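Local coordinates for gram-negative insecticidal protein (Chromobacterium piscinae, PDB 6FBM), which is an insecticidal protein of the membrane attack complex/perforin (MACPF) family and probably acts by forming pores in target membranes, at residues 90-95 with 273-278; 129-134 with 265-270; 232-237 with 248-253. All coordinates share one frame; numbering follows the deposited sequence.

Contact 1 of 3, residues 90-95 with 273-278; sequences QHVGVS and MDFSTE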
loop_
_atom_site.group_PDB
_atom_site.type_symbol
_atom_site.label_atom_id
_atom_site.label_comp_id
_atom_site.label_asym_id
_atom_site.label_seq_id
_atom_site.Cartn_x
_atom_site.Cartn_y
_atom_site.Cartn_z
ATOM N N GLN A 90 5.970 -17.713 40.338
ATOM C CA GLN A 90 7.187 -18.507 40.460
ATOM C C GLN A 90 8.112 -18.250 39.283
ATOM O O GLN A 90 7.668 -18.074 38.148
ATOM C CB GLN A 90 6.938 -20.033 40.491
ATOM C CG GLN A 90 5.825 -20.600 41.373
ATOM C CD GLN A 90 6.114 -20.551 42.853
ATOM O OE1 GLN A 90 6.824 -19.653 43.334
ATOM N NE2 GLN A 90 5.532 -21.500 43.597
ATOM N N HIS A 91 9.396 -18.286 39.579
ATOM C CA HIS A 91 10.427 -18.416 38.569
ATOM C C HIS A 91 10.422 -17.252 37.575
ATOM O O HIS A 91 10.493 -17.464 36.365
ATOM C CB HIS A 91 10.307 -19.787 37.847
ATOM C CG HIS A 91 10.445 -20.973 38.760
ATOM N ND1 HIS A 91 11.644 -21.352 39.336
ATOM C CD2 HIS A 91 9.516 -21.860 39.199
ATOM C CE1 HIS A 91 11.441 -22.422 40.090
ATOM N NE2 HIS A 91 10.160 -22.749 40.026
ATOM N N VAL A 92 10.304 -16.039 38.099
ATOM C CA VAL A 92 10.458 -14.835 37.279
ATOM C C VAL A 92 11.550 -13.901 37.768
ATOM O O VAL A 92 11.719 -12.814 37.221
ATOM C CB VAL A 92 9.138 -14.070 37.161
ATOM C CG1 VAL A 92 8.065 -14.994 36.610
ATOM C CG2 VAL A 92 8.712 -13.476 38.496
ATOM N N GLY A 93 12.297 -14.328 38.787
ATOM C CA GLY A 93 13.419 -13.551 39.311
ATOM C C GLY A 93 13.153 -12.728 40.549
ATOM O O GLY A 93 14.085 -12.116 41.075
ATOM N N VAL A 94 11.910 -12.690 41.018
ATOM C CA VAL A 94 11.626 -11.929 42.215
ATOM C C VAL A 94 11.848 -12.831 43.420
ATOM O O VAL A 94 11.071 -13.738 43.684
ATOM C CB VAL A 94 10.218 -11.347 42.222
ATOM C CG1 VAL A 94 9.947 -10.610 43.526
ATOM C CG2 VAL A 94 10.068 -10.398 41.057
ATOM N N SER A 95 12.933 -12.560 44.123
ATOM C CA SER A 95 13.249 -13.189 45.391
ATOM C C SER A 95 12.178 -12.899 46.437
ATOM O O SER A 95 11.557 -11.834 46.431
ATOM C CB SER A 95 14.601 -12.681 45.897
ATOM O OG SER A 95 14.813 -13.080 47.220
ATOM N N MET A 273 6.815 -11.071 25.967
ATOM C CA MET A 273 5.641 -11.828 26.334
ATOM C C MET A 273 5.875 -12.957 27.326
ATOM O O MET A 273 4.922 -13.679 27.629
ATOM C CB MET A 273 4.953 -12.382 25.081
ATOM C CG MET A 273 5.853 -13.040 24.052
ATOM S SD MET A 273 6.699 -14.574 24.485
ATOM C CE MET A 273 5.307 -15.650 24.627
ATOM N N ASP A 274 7.088 -13.140 27.835
ATOM C CA ASP A 274 7.314 -14.174 28.817
ATOM C C ASP A 274 8.572 -13.897 29.603
ATOM O O ASP A 274 9.493 -13.203 29.138
ATOM C CB ASP A 274 7.402 -15.552 28.146
ATOM C CG ASP A 274 6.892 -16.704 29.034
ATOM O OD1 ASP A 274 6.385 -16.456 30.149
ATOM O OD2 ASP A 274 7.008 -17.872 28.565
ATOM N N PHE A 275 8.597 -14.445 30.811
ATOM C CA PHE A 275 9.680 -14.271 31.742
ATOM C C PHE A 275 10.268 -15.625 32.048
ATOM O O PHE A 275 9.541 -16.642 32.053
ATOM C CB PHE A 275 9.147 -13.710 33.040
ATOM C CG PHE A 275 8.728 -12.283 32.986
ATOM C CD1 PHE A 275 9.234 -11.393 32.050
ATOM C CD2 PHE A 275 7.878 -11.795 33.965
ATOM C CE1 PHE A 275 8.872 -10.068 32.079
ATOM C CE2 PHE A 275 7.507 -10.477 33.996
ATOM C CZ PHE A 275 8.011 -9.610 33.052
ATOM N N SER A 276 11.572 -15.620 32.318
ATOM C CA SER A 276 12.303 -16.763 32.796
ATOM C C SER A 276 12.714 -16.464 34.233
ATOM O O SER A 276 12.420 -15.382 34.747
ATOM C CB SER A 276 13.569 -16.925 31.962
ATOM O OG SER A 276 14.564 -15.972 32.367
ATOM N N THR A 277 13.469 -17.371 34.859
ATOM C CA THR A 277 13.890 -17.162 36.242
ATOM C C THR A 277 14.777 -15.933 36.415
ATOM O O THR A 277 14.895 -15.450 37.518
ATOM C CB THR A 277 14.630 -18.373 36.858
ATOM O OG1 THR A 277 15.743 -18.712 36.044
ATOM C CG2 THR A 277 13.739 -19.578 36.967
ATOM N N GLU A 278 15.404 -15.451 35.348
ATOM C CA GLU A 278 16.301 -14.279 35.418
ATOM C C GLU A 278 15.700 -12.966 34.908
ATOM O O GLU A 278 16.409 -11.963 34.825
ATOM C CB GLU A 278 17.614 -14.569 34.650
ATOM C CG GLU A 278 18.455 -15.734 35.184
ATOM C CD GLU A 278 18.839 -15.602 36.655
ATOM O OE1 GLU A 278 19.141 -14.492 37.121
ATOM O OE2 GLU A 278 18.820 -16.623 37.360
#
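H91 and T277 run side by side and point the same way, meeting through the CG2 methyl of T277. At the start of the histidine side chain, CB lies 3.5 Å from T277 CG2. The next atom, CG, is a little farther from the same methyl, and ND1 comes back to 3.6 Å from T277 CG2. The methyl therefore sits at the edge of the imidazole, near its plane, while the rest of the ring leads off from the contact on the exposed side. H91 CG (chi1 -60°) and T277 CG2 both stand anti to their own carbonyl carbons, which lets the two side chains run alongside each other.

Deeper in, the V92 side chain lies obliquely across F275, with V92 CG1 3.9 Å from F275 CB and V92 CB 4.1 Å from F275 CD2. Both side chains are buried and both touch L280 of strand 280-282, and the F275 ring also meets Y23 edge-to-face. Segment 90-95 is part of the loop between helices 81-88 and 102-108, in the helical cluster between strands 64-78 and 120-134. In topology this cluster matches the first of the two that MACPF pore formers are thought to refold into membrane hairpins. Segment 273-278 begins with a classic beta bulge at the end of strand 271-274, M273 and D274 both facing A176, and then continues as loop.

No hydrogen bond links the two backbones, but they lie close. V92 CA directs its hydrogen at S276 O (3.2 Å), and T277 CA makes a similar CA-H...O contact with H91 O. G93, at a positive phi of 99°, brings its CA near T277 O. T277 lies within an ST turn, in which S276 OG accepts from E278 N at 3.1 Å; S276 OG also bonds to E174.

Contact 2 of 3, residues 129-134 with 265-270; sequences VLWYIS and SLLDYA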
loop_
_atom_site.group_PDB
_atom_site.type_symbol
_atom_site.label_atom_id
_atom_site.label_comp_id
_atom_site.label_asym_id
_atom_site.label_seq_id
_atom_site.Cartn_x
_atom_site.Cartn_y
_atom_site.Cartn_z
ATOM N N VAL A 129 7.798 -18.259 21.494
ATOM C CA VAL A 129 9.033 -17.501 21.614
ATOM C C VAL A 129 9.716 -17.452 20.267
ATOM O O VAL A 129 9.848 -18.474 19.611
ATOM C CB VAL A 129 10.020 -18.157 22.610
ATOM C CG1 VAL A 129 11.312 -17.335 22.731
ATOM C CG2 VAL A 129 9.360 -18.359 23.985
ATOM N N LEU A 130 10.109 -16.261 19.840
ATOM C CA LEU A 130 10.972 -16.114 18.682
ATOM C C LEU A 130 12.427 -15.976 19.155
ATOM O O LEU A 130 13.314 -16.641 18.631
ATOM C CB LEU A 130 10.526 -14.906 17.848
ATOM C CG LEU A 130 9.053 -14.946 17.434
ATOM C CD1 LEU A 130 8.653 -13.635 16.816
ATOM C CD2 LEU A 130 8.727 -16.089 16.485
ATOM N N TRP A 131 12.672 -15.096 20.122
ATOM C CA TRP A 131 13.992 -14.952 20.705
ATOM C C TRP A 131 13.923 -14.448 22.122
ATOM O O TRP A 131 12.870 -13.992 22.575
ATOM C CB TRP A 131 14.867 -14.009 19.872
ATOM C CG TRP A 131 14.220 -12.738 19.559
ATOM C CD1 TRP A 131 14.217 -11.638 20.332
ATOM C CD2 TRP A 131 13.506 -12.413 18.367
ATOM N NE1 TRP A 131 13.548 -10.594 19.682
ATOM C CE2 TRP A 131 13.140 -11.055 18.456
ATOM C CE3 TRP A 131 13.221 -13.107 17.198
ATOM C CZ2 TRP A 131 12.402 -10.419 17.470
ATOM C CZ3 TRP A 131 12.509 -12.480 16.211
ATOM C CH2 TRP A 131 12.103 -11.149 16.346
ATOM N N TYR A 132 15.051 -14.572 22.821
ATOM C CA TYR A 132 15.248 -13.985 24.117
ATOM C C TYR A 132 16.217 -12.832 23.920
ATOM O O TYR A 132 17.115 -12.896 23.079
ATOM C CB TYR A 132 15.821 -15.006 25.103
ATOM C CG TYR A 132 15.014 -16.288 25.259
ATOM C CD1 TYR A 132 13.965 -16.351 26.177
ATOM C CD2 TYR A 132 15.314 -17.450 24.535
ATOM C CE1 TYR A 132 13.210 -17.512 26.358
ATOM C CE2 TYR A 132 14.563 -18.619 24.699
ATOM C CZ TYR A 132 13.503 -18.655 25.613
ATOM O OH TYR A 132 12.716 -19.804 25.815
ATOM N N ILE A 133 16.009 -11.762 24.667
ATOM C CA ILE A 133 16.986 -10.691 24.758
ATOM C C ILE A 133 17.389 -10.684 26.219
ATOM O O ILE A 133 16.537 -10.880 27.100
ATOM C CB ILE A 133 16.446 -9.306 24.365
ATOM C CG1 ILE A 133 15.579 -9.400 23.100
ATOM C CG2 ILE A 133 17.602 -8.344 24.185
ATOM C CD1 ILE A 133 14.902 -8.120 22.703
ATOM N N SER A 134 18.680 -10.506 26.475
ATOM C CA SER A 134 19.175 -10.461 27.847
ATOM C C SER A 134 20.211 -9.370 27.987
ATOM O O SER A 134 20.906 -9.032 27.038
ATOM C CB SER A 134 19.748 -11.808 28.254
ATOM O OG SER A 134 20.793 -12.183 27.373
ATOM N N SER A 265 1.607 -14.274 12.138
ATOM C CA SER A 265 1.842 -12.846 12.314
ATOM C C SER A 265 2.948 -12.499 13.330
ATOM O O SER A 265 3.366 -11.352 13.410
ATOM C CB SER A 265 0.561 -12.133 12.781
ATOM O OG SER A 265 0.405 -12.152 14.215
ATOM N N LEU A 266 3.397 -13.455 14.138
ATOM C CA LEU A 266 4.207 -13.124 15.307
ATOM C C LEU A 266 5.461 -12.349 15.004
ATOM O O LEU A 266 5.818 -11.438 15.746
ATOM C CB LEU A 266 4.550 -14.374 16.112
ATOM C CG LEU A 266 3.335 -15.009 16.765
ATOM C CD1 LEU A 266 3.776 -16.290 17.415
ATOM C CD2 LEU A 266 2.680 -14.057 17.736
ATOM N N LEU A 267 6.105 -12.650 13.872
ATOM C CA LEU A 267 7.321 -11.929 13.530
ATOM C C LEU A 267 7.139 -10.444 13.360
ATOM O O LEU A 267 8.039 -9.659 13.655
ATOM C CB LEU A 267 8.004 -12.525 12.312
ATOM C CG LEU A 267 9.509 -12.141 12.118
ATOM C CD1 LEU A 267 10.394 -12.400 13.331
ATOM C CD2 LEU A 267 10.039 -12.890 10.908
ATOM N N ASP A 268 5.985 -10.044 12.897
ATOM C CA ASP A 268 5.691 -8.641 12.622
ATOM C C ASP A 268 5.105 -7.958 13.849
ATOM O O ASP A 268 5.082 -6.727 13.932
ATOM C CB ASP A 268 4.718 -8.494 11.441
ATOM C CG ASP A 268 5.156 -9.272 10.193
ATOM O OD1 ASP A 268 6.272 -9.011 9.777
ATOM O OD2 ASP A 268 4.432 -10.127 9.636
ATOM N N TYR A 269 4.614 -8.734 14.808
ATOM C CA TYR A 269 3.975 -8.171 15.986
ATOM C C TYR A 269 4.596 -8.628 17.288
ATOM O O TYR A 269 3.941 -8.570 18.318
ATOM C CB TYR A 269 2.511 -8.578 15.979
ATOM C CG TYR A 269 1.734 -7.962 14.871
ATOM C CD1 TYR A 269 1.164 -6.705 15.044
ATOM C CD2 TYR A 269 1.548 -8.619 13.655
ATOM C CE1 TYR A 269 0.395 -6.134 14.057
ATOM C CE2 TYR A 269 0.797 -8.040 12.648
ATOM C CZ TYR A 269 0.205 -6.807 12.862
ATOM O OH TYR A 269 -0.577 -6.224 11.887
ATOM N N ALA A 270 5.839 -9.108 17.246
ATOM C CA ALA A 270 6.481 -9.668 18.428
ATOM C C ALA A 270 6.702 -8.614 19.497
ATOM O O ALA A 270 7.044 -7.486 19.177
ATOM C CB ALA A 270 7.800 -10.315 18.063
#
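L130 meets A270 and the end of helix 255-269 through one methyl, whereas W131 meets L267 with the edge of its indole. L130 points toward the helix. With CG anti to the carbonyl carbon (chi1 -55°), its CD1 is carried to the helix surface, 3.6 Å from A270 CB and 3.7 Å from the carbonyl oxygen L266 O. The same methyl lies 3.9 Å from L267 CA and is also near L266 CB and the L267 side chain, so that one carbon atom packs against three residues of the helix end and the turn that follows.

W131 leaves its backbone at a slant, and its indole comes nearer only toward its far end. It crosses the L267 side chain at about a right angle. L267 CD1 lies at the edge of the indole, in the ring plane, 3.6 Å from W131 CZ3 and 3.7 Å from W131 CH2. The same ring has I133 CG1 at its edge, and its NE1 donates to P14 O, a bond that should limit swivelling of the indole. L267 CD1 also approaches L130 CD1, at 4.1 Å, which joins the two halves of this largely buried contact, whose side-chain pairs are all apolar.

L130 and W131 form a classic beta bulge, both facing V177, where strand 120-134 turns a corner, consistent with their different directions. Strand 120-134 pairs with strand 64-78, whose F69 touches L130, and with strand 170-177, whose V177 packs on both W131 and A270. L267 also lies against R55 and Y57 of strand 55-60, while D268 and Y269 pack on L47 and G45 of the second subunit.

Contact 3 of 3, residues 232-237 with 248-253; sequences STIRLT and RILHGP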
loop_
_atom_site.group_PDB
_atom_site.type_symbol
_atom_site.label_atom_id
_atom_site.label_comp_id
_atom_site.label_asym_id
_atom_site.label_seq_id
_atom_site.Cartn_x
_atom_site.Cartn_y
_atom_site.Cartn_z
ATOM N N SER A 232 -17.437 -23.138 32.855
ATOM C CA SER A 232 -16.385 -22.153 33.190
ATOM C C SER A 232 -16.627 -20.815 32.521
ATOM O O SER A 232 -17.207 -20.728 31.454
ATOM C CB SER A 232 -14.982 -22.647 32.795
ATOM O OG SER A 232 -14.723 -23.946 33.278
ATOM N N THR A 233 -16.154 -19.768 33.180
ATOM C CA THR A 233 -15.899 -18.483 32.530
ATOM C C THR A 233 -14.469 -18.525 31.943
ATOM O O THR A 233 -13.471 -18.700 32.667
ATOM C CB THR A 233 -16.028 -17.322 33.525
ATOM O OG1 THR A 233 -17.257 -17.442 34.251
ATOM C CG2 THR A 233 -16.001 -15.992 32.788
ATOM N N ILE A 234 -14.401 -18.347 30.623
ATOM C CA ILE A 234 -13.187 -18.538 29.855
ATOM C C ILE A 234 -12.839 -17.234 29.129
ATOM O O ILE A 234 -13.687 -16.618 28.493
ATOM C CB ILE A 234 -13.356 -19.717 28.867
ATOM C CG1 ILE A 234 -13.532 -21.005 29.662
ATOM C CG2 ILE A 234 -12.109 -19.884 27.979
ATOM C CD1 ILE A 234 -13.725 -22.257 28.815
ATOM N N ARG A 235 -11.576 -16.832 29.235
ATOM C CA ARG A 235 -11.038 -15.707 28.471
ATOM C C ARG A 235 -9.778 -16.118 27.729
ATOM O O ARG A 235 -9.061 -17.046 28.147
ATOM C CB ARG A 235 -10.745 -14.537 29.405
ATOM C CG ARG A 235 -12.003 -13.864 29.913
ATOM C CD ARG A 235 -11.715 -12.900 31.024
ATOM N NE ARG A 235 -12.891 -12.155 31.470
ATOM C CZ ARG A 235 -12.871 -11.167 32.378
ATOM N NH1 ARG A 235 -11.737 -10.822 32.986
ATOM N NH2 ARG A 235 -14.001 -10.542 32.718
ATOM N N LEU A 236 -9.547 -15.441 26.610
ATOM C CA LEU A 236 -8.331 -15.587 25.828
ATOM C C LEU A 236 -7.676 -14.204 25.693
ATOM O O LEU A 236 -8.265 -13.309 25.106
ATOM C CB LEU A 236 -8.657 -16.154 24.455
ATOM C CG LEU A 236 -7.451 -16.513 23.597
ATOM C CD1 LEU A 236 -6.585 -17.564 24.258
ATOM C CD2 LEU A 236 -7.952 -17.031 22.261
ATOM N N THR A 237 -6.480 -14.036 26.261
ATOM C CA THR A 237 -5.736 -12.789 26.178
ATOM C C THR A 237 -4.414 -13.018 25.442
ATOM O O THR A 237 -3.681 -13.975 25.726
ATOM C CB THR A 237 -5.460 -12.231 27.575
ATOM O OG1 THR A 237 -6.698 -12.076 28.255
ATOM C CG2 THR A 237 -4.840 -10.848 27.513
ATOM N N ARG A 248 -12.111 -14.007 17.766
ATOM C CA ARG A 248 -12.305 -15.057 16.749
ATOM C C ARG A 248 -11.731 -16.426 17.171
ATOM O O ARG A 248 -12.327 -17.463 16.852
ATOM C CB ARG A 248 -11.695 -14.638 15.397
ATOM C CG ARG A 248 -12.642 -14.050 14.352
ATOM C CD ARG A 248 -12.090 -14.325 12.942
ATOM N NE ARG A 248 -11.094 -13.321 12.516
ATOM C CZ ARG A 248 -10.051 -13.538 11.710
ATOM N NH1 ARG A 248 -9.817 -14.735 11.159
ATOM N NH2 ARG A 248 -9.260 -12.506 11.403
ATOM N N ILE A 249 -10.586 -16.448 17.859
ATOM C CA ILE A 249 -10.005 -17.730 18.289
ATOM C C ILE A 249 -10.898 -18.345 19.351
ATOM O O ILE A 249 -11.141 -19.523 19.345
ATOM C CB ILE A 249 -8.561 -17.572 18.841
ATOM C CG1 ILE A 249 -7.599 -17.138 17.725
ATOM C CG2 ILE A 249 -8.049 -18.884 19.411
ATOM C CD1 ILE A 249 -6.336 -16.476 18.209
ATOM N N LEU A 250 -11.410 -17.532 20.248
ATOM C CA LEU A 250 -12.184 -18.030 21.368
ATOM C C LEU A 250 -13.556 -18.510 20.936
ATOM O O LEU A 250 -13.932 -19.632 21.210
ATOM C CB LEU A 250 -12.274 -16.953 22.441
ATOM C CG LEU A 250 -12.887 -17.338 23.760
ATOM C CD1 LEU A 250 -12.215 -18.596 24.334
ATOM C CD2 LEU A 250 -12.753 -16.161 24.733
ATOM N N HIS A 251 -14.286 -17.656 20.226
ATOM C CA HIS A 251 -15.693 -17.891 19.848
ATOM C C HIS A 251 -15.900 -18.120 18.375
ATOM O O HIS A 251 -16.400 -19.165 17.976
ATOM C CB HIS A 251 -16.551 -16.676 20.239
ATOM C CG HIS A 251 -16.479 -16.339 21.689
ATOM N ND1 HIS A 251 -15.977 -15.142 22.153
ATOM C CD2 HIS A 251 -16.846 -17.047 22.782
ATOM C CE1 HIS A 251 -16.036 -15.128 23.473
ATOM N NE2 HIS A 251 -16.550 -16.277 23.880
ATOM N N GLY A 252 -15.512 -17.105 17.593
ATOM C CA GLY A 252 -15.970 -16.859 16.230
ATOM C C GLY A 252 -15.794 -17.998 15.261
ATOM O O GLY A 252 -15.258 -19.045 15.627
ATOM N N PRO A 253 -16.293 -17.821 14.033
ATOM C CA PRO A 253 -16.454 -18.857 13.004
ATOM C C PRO A 253 -15.292 -19.840 12.843
ATOM O O PRO A 253 -15.514 -21.039 13.009
ATOM C CB PRO A 253 -16.654 -18.049 11.716
ATOM C CG PRO A 253 -17.352 -16.848 12.190
ATOM C CD PRO A 253 -16.821 -16.529 13.557
HETATM O O HOH W 1 -15.524 -17.683 26.708
#
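The imidazole of H251 has L250 CG on one face, 3.8 Å above the plane and over the ring centre, while its NE2 makes a weak hydrogen bond to a water. That water donates to I234 O at 2.8 Å and so bridges the two segments; ND1, elsewhere on the ring, is weakly bonded to D247.

Strand 232-239 is an antiparallel partner of 179-187 in the bent central sheet of the MACPF fold, and the short helix 246-250 packs on one side of it. Residues of the strand alternate accordingly. I234 and L236 point to the helix, whereas R235 points away and gives its NH1 to V107 O.

L250 meets both inward-pointing residues and the backbone between them. Its CG stands anti to the backbone N (chi1 -172°), which extends the side chain toward the strand, where its two methyls reach different partners: CD1 lies 3.9 Å from I234 CG2, and CD2 settles against the strand backbone. The L236 side chain meets I249 at about a right angle. I249 in turn is backed by A258 and F259 of helix 255-269.

L236 CD2 meets the CG2 methyl of I249 at 3.4 Å and the branch point, I249 CB, at 3.5 Å, while L250 CD2 lies 3.8 Å from the backbone N of L236.

In the fold
All three contacts lie within the MACPF region and reach the same antiparallel sheet. Contacts 1 and 2, with centres 18 Å apart, are joined directly by the chain, since helix 255-269 runs into strand 271-274; each has a classic beta bulge opposite strand 170-177. Contact 3 is about 23 Å from contact 2 and 27 Å from contact 1 between centres, and its nearest atoms are about 9 Å from either. Helix 246-250 precedes helix 255-269, so contacts 3, 2 and 1 are met in that order along residues 248-278, which tie successively to strand 232-239, strand 120-134 and the helical cluster after strand 64-78.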